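Local atomic coordinates of MmeI (Methylophilus methylotrophus, PDB entry 5HR4), a protein that is a restriction-modification enzyme that binds DNA and probably methylates adenine at N6, using S-adenosyl-L-methionine as methyl donor. Residues Leu348-Lys353 with Arg378-Glu383. Residues are numbered along the deposited sequence; the frame is centred on the assembly and turned at random.
Sequences LAFHKK and RLLEIE
At the edge of the His351 imidazole lies the carboxylate of Glu381, with OE2 in the ring plane and the two flat groups turned 75° against each other. The ring of Phe350, by contrast, is met obliquely by Leu380; Leu380 CD2 lies 4.3 Å from Phe350 CZ in a loose apolar touch. His351 NE2 donates over 3.0 Å, at an N-H...O angle of 155°, to Glu381 OE2, which accepts through its anti lone pair, the one turned away from OE1. His351 leaves its helix with CG anti to the backbone N (chi1 -154°), as does Glu381, which brings the polar ends together between the two helices. Glu381 OE2 also accepts hydrogen bonds from the backbone N of Gln403 and of Ile404, so three donors grip this oxygen of the buried Glu381, while OE1 has a long ion pair with Arg378 NE, lying well out of the guanidinium plane. A leucine in place of His351 would probably leave Glu381 tied to the 403-404 backbone but without its link to helix 344-355. Away from the sinefungin and calcium sites, this helix-to-helix packing flanks strand 359-361 of the Rossmann-like methyltransferase sheet in sequence; Phe337 and Trp334 of helix 318-340 pack against Phe350 and Leu380, respectively.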
loop_
_atom_site.group_PDB
_atom_site.type_symbol
_atom_site.label_atom_id
_atom_site.label_comp_id
_atom_site.label_asym_id
_atom_site.label_seq_id
_atom_site.Cartn_x
_atom_site.Cartn_y
_atom_site.Cartn_z
ATOM N N LEU A 348 3.301 34.622 -20.303
ATOM C CA LEU A 348 1.929 34.964 -19.940
ATOM C C LEU A 348 0.984 33.808 -20.241
ATOM O O LEU A 348 0.159 33.427 -19.400
ATOM C CB LEU A 348 1.501 36.230 -20.683
ATOM C CG LEU A 348 2.073 37.519 -20.089
ATOM C CD1 LEU A 348 2.173 38.640 -21.128
ATOM C CD2 LEU A 348 1.222 37.947 -18.908
ATOM N N ALA A 349 1.096 33.229 -21.439
ATOM C CA ALA A 349 0.275 32.070 -21.765
ATOM C C ALA A 349 0.568 30.919 -20.808
ATOM O O ALA A 349 -0.349 30.186 -20.407
ATOM C CB ALA A 349 0.502 31.655 -23.221
ATOM N N PHE A 350 1.837 30.777 -20.397
ATOM C CA PHE A 350 2.214 29.734 -19.444
ATOM C C PHE A 350 1.551 29.948 -18.090
ATOM O O PHE A 350 1.141 28.979 -17.436
ATOM C CB PHE A 350 3.730 29.692 -19.294
ATOM C CG PHE A 350 4.231 28.595 -18.396
ATOM C CD1 PHE A 350 4.204 27.274 -18.810
ATOM C CD2 PHE A 350 4.765 28.890 -17.147
ATOM C CE1 PHE A 350 4.683 26.265 -17.994
ATOM C CE2 PHE A 350 5.247 27.881 -16.315
ATOM C CZ PHE A 350 5.207 26.569 -16.739
ATOM N N HIS A 351 1.424 31.204 -17.651
ATOM C CA HIS A 351 0.735 31.439 -16.388
ATOM C C HIS A 351 -0.724 31.015 -16.474
ATOM O O HIS A 351 -1.220 30.282 -15.606
ATOM C CB HIS A 351 0.815 32.898 -15.969
ATOM C CG HIS A 351 0.713 33.087 -14.490
ATOM N ND1 HIS A 351 0.798 34.320 -13.879
ATOM C CD2 HIS A 351 0.564 32.182 -13.493
ATOM C CE1 HIS A 351 0.706 34.168 -12.570
ATOM N NE2 HIS A 351 0.564 32.879 -12.310
ATOM N N LYS A 352 -1.435 31.489 -17.505
ATOM C CA LYS A 352 -2.840 31.129 -17.662
ATOM C C LYS A 352 -3.006 29.623 -17.741
ATOM O O LYS A 352 -3.988 29.084 -17.213
ATOM C CB LYS A 352 -3.439 31.801 -18.901
ATOM N N LYS A 353 -2.044 28.923 -18.353
ATOM C CA LYS A 353 -2.098 27.464 -18.353
ATOM C C LYS A 353 -1.961 26.904 -16.941
ATOM O O LYS A 353 -2.645 25.937 -16.591
ATOM C CB LYS A 353 -1.021 26.865 -19.261
ATOM C CG LYS A 353 -1.301 25.393 -19.595
ATOM C CD LYS A 353 -0.074 24.497 -19.422
ATOM C CE LYS A 353 0.744 24.398 -20.699
ATOM N NZ LYS A 353 1.884 23.445 -20.571
ATOM N N ARG A 378 2.829 26.770 -6.328
ATOM C CA ARG A 378 3.131 28.105 -5.830
ATOM C C ARG A 378 4.612 28.436 -6.026
ATOM O O ARG A 378 4.952 29.513 -6.531
ATOM C CB ARG A 378 2.702 28.245 -4.371
ATOM C CG ARG A 378 1.180 28.450 -4.211
ATOM C CD ARG A 378 0.719 29.778 -4.830
ATOM N NE ARG A 378 1.310 30.906 -4.119
ATOM C CZ ARG A 378 0.790 31.465 -3.030
ATOM N NH1 ARG A 378 -0.355 31.022 -2.521
ATOM N NH2 ARG A 378 1.409 32.476 -2.445
ATOM N N LEU A 379 5.508 27.501 -5.693
ATOM C CA LEU A 379 6.935 27.762 -5.871
ATOM C C LEU A 379 7.257 28.060 -7.328
ATOM O O LEU A 379 7.956 29.039 -7.635
ATOM C CB LEU A 379 7.769 26.587 -5.363
ATOM C CG LEU A 379 7.893 26.454 -3.845
ATOM C CD1 LEU A 379 8.813 25.318 -3.477
ATOM C CD2 LEU A 379 8.394 27.744 -3.263
ATOM N N LEU A 380 6.744 27.235 -8.247
ATOM C CA LEU A 380 6.919 27.522 -9.668
ATOM C C LEU A 380 6.403 28.915 -10.006
ATOM O O LEU A 380 7.128 29.736 -10.582
ATOM C CB LEU A 380 6.200 26.470 -10.494
ATOM C CG LEU A 380 6.198 26.714 -11.986
ATOM C CD1 LEU A 380 7.626 26.865 -12.481
ATOM C CD2 LEU A 380 5.551 25.513 -12.616
ATOM N N GLU A 381 5.161 29.211 -9.599
ATOM C CA GLU A 381 4.535 30.508 -9.844
ATOM C C GLU A 381 5.319 31.690 -9.282
ATOM O O GLU A 381 5.081 32.822 -9.714
ATOM C CB GLU A 381 3.124 30.533 -9.246
ATOM C CG GLU A 381 2.277 31.647 -9.803
ATOM C CD GLU A 381 1.180 32.106 -8.859
ATOM O OE1 GLU A 381 1.406 32.087 -7.621
ATOM O OE2 GLU A 381 0.095 32.498 -9.366
ATOM N N ILE A 382 6.203 31.490 -8.299
ATOM C CA ILE A 382 7.068 32.594 -7.864
ATOM C C ILE A 382 8.068 32.948 -8.965
ATOM O O ILE A 382 8.246 34.119 -9.317
ATOM C CB ILE A 382 7.804 32.242 -6.554
ATOM C CG1 ILE A 382 6.966 32.554 -5.322
ATOM C CG2 ILE A 382 9.137 32.998 -6.452
ATOM C CD1 ILE A 382 7.599 32.015 -4.030
ATOM N N GLU A 383 8.748 31.940 -9.509
ATOM C CA GLU A 383 9.699 32.182 -10.581
ATOM C C GLU A 383 9.008 32.747 -11.812
ATOM O O GLU A 383 9.613 33.529 -12.555
ATOM C CB GLU A 383 10.455 30.888 -10.915
ATOM C CG GLU A 383 11.253 30.303 -9.737
ATOM C CD GLU A 383 12.050 31.372 -8.966
ATOM O OE1 GLU A 383 12.709 32.229 -9.597
ATOM O OE2 GLU A 383 12.020 31.368 -7.719
#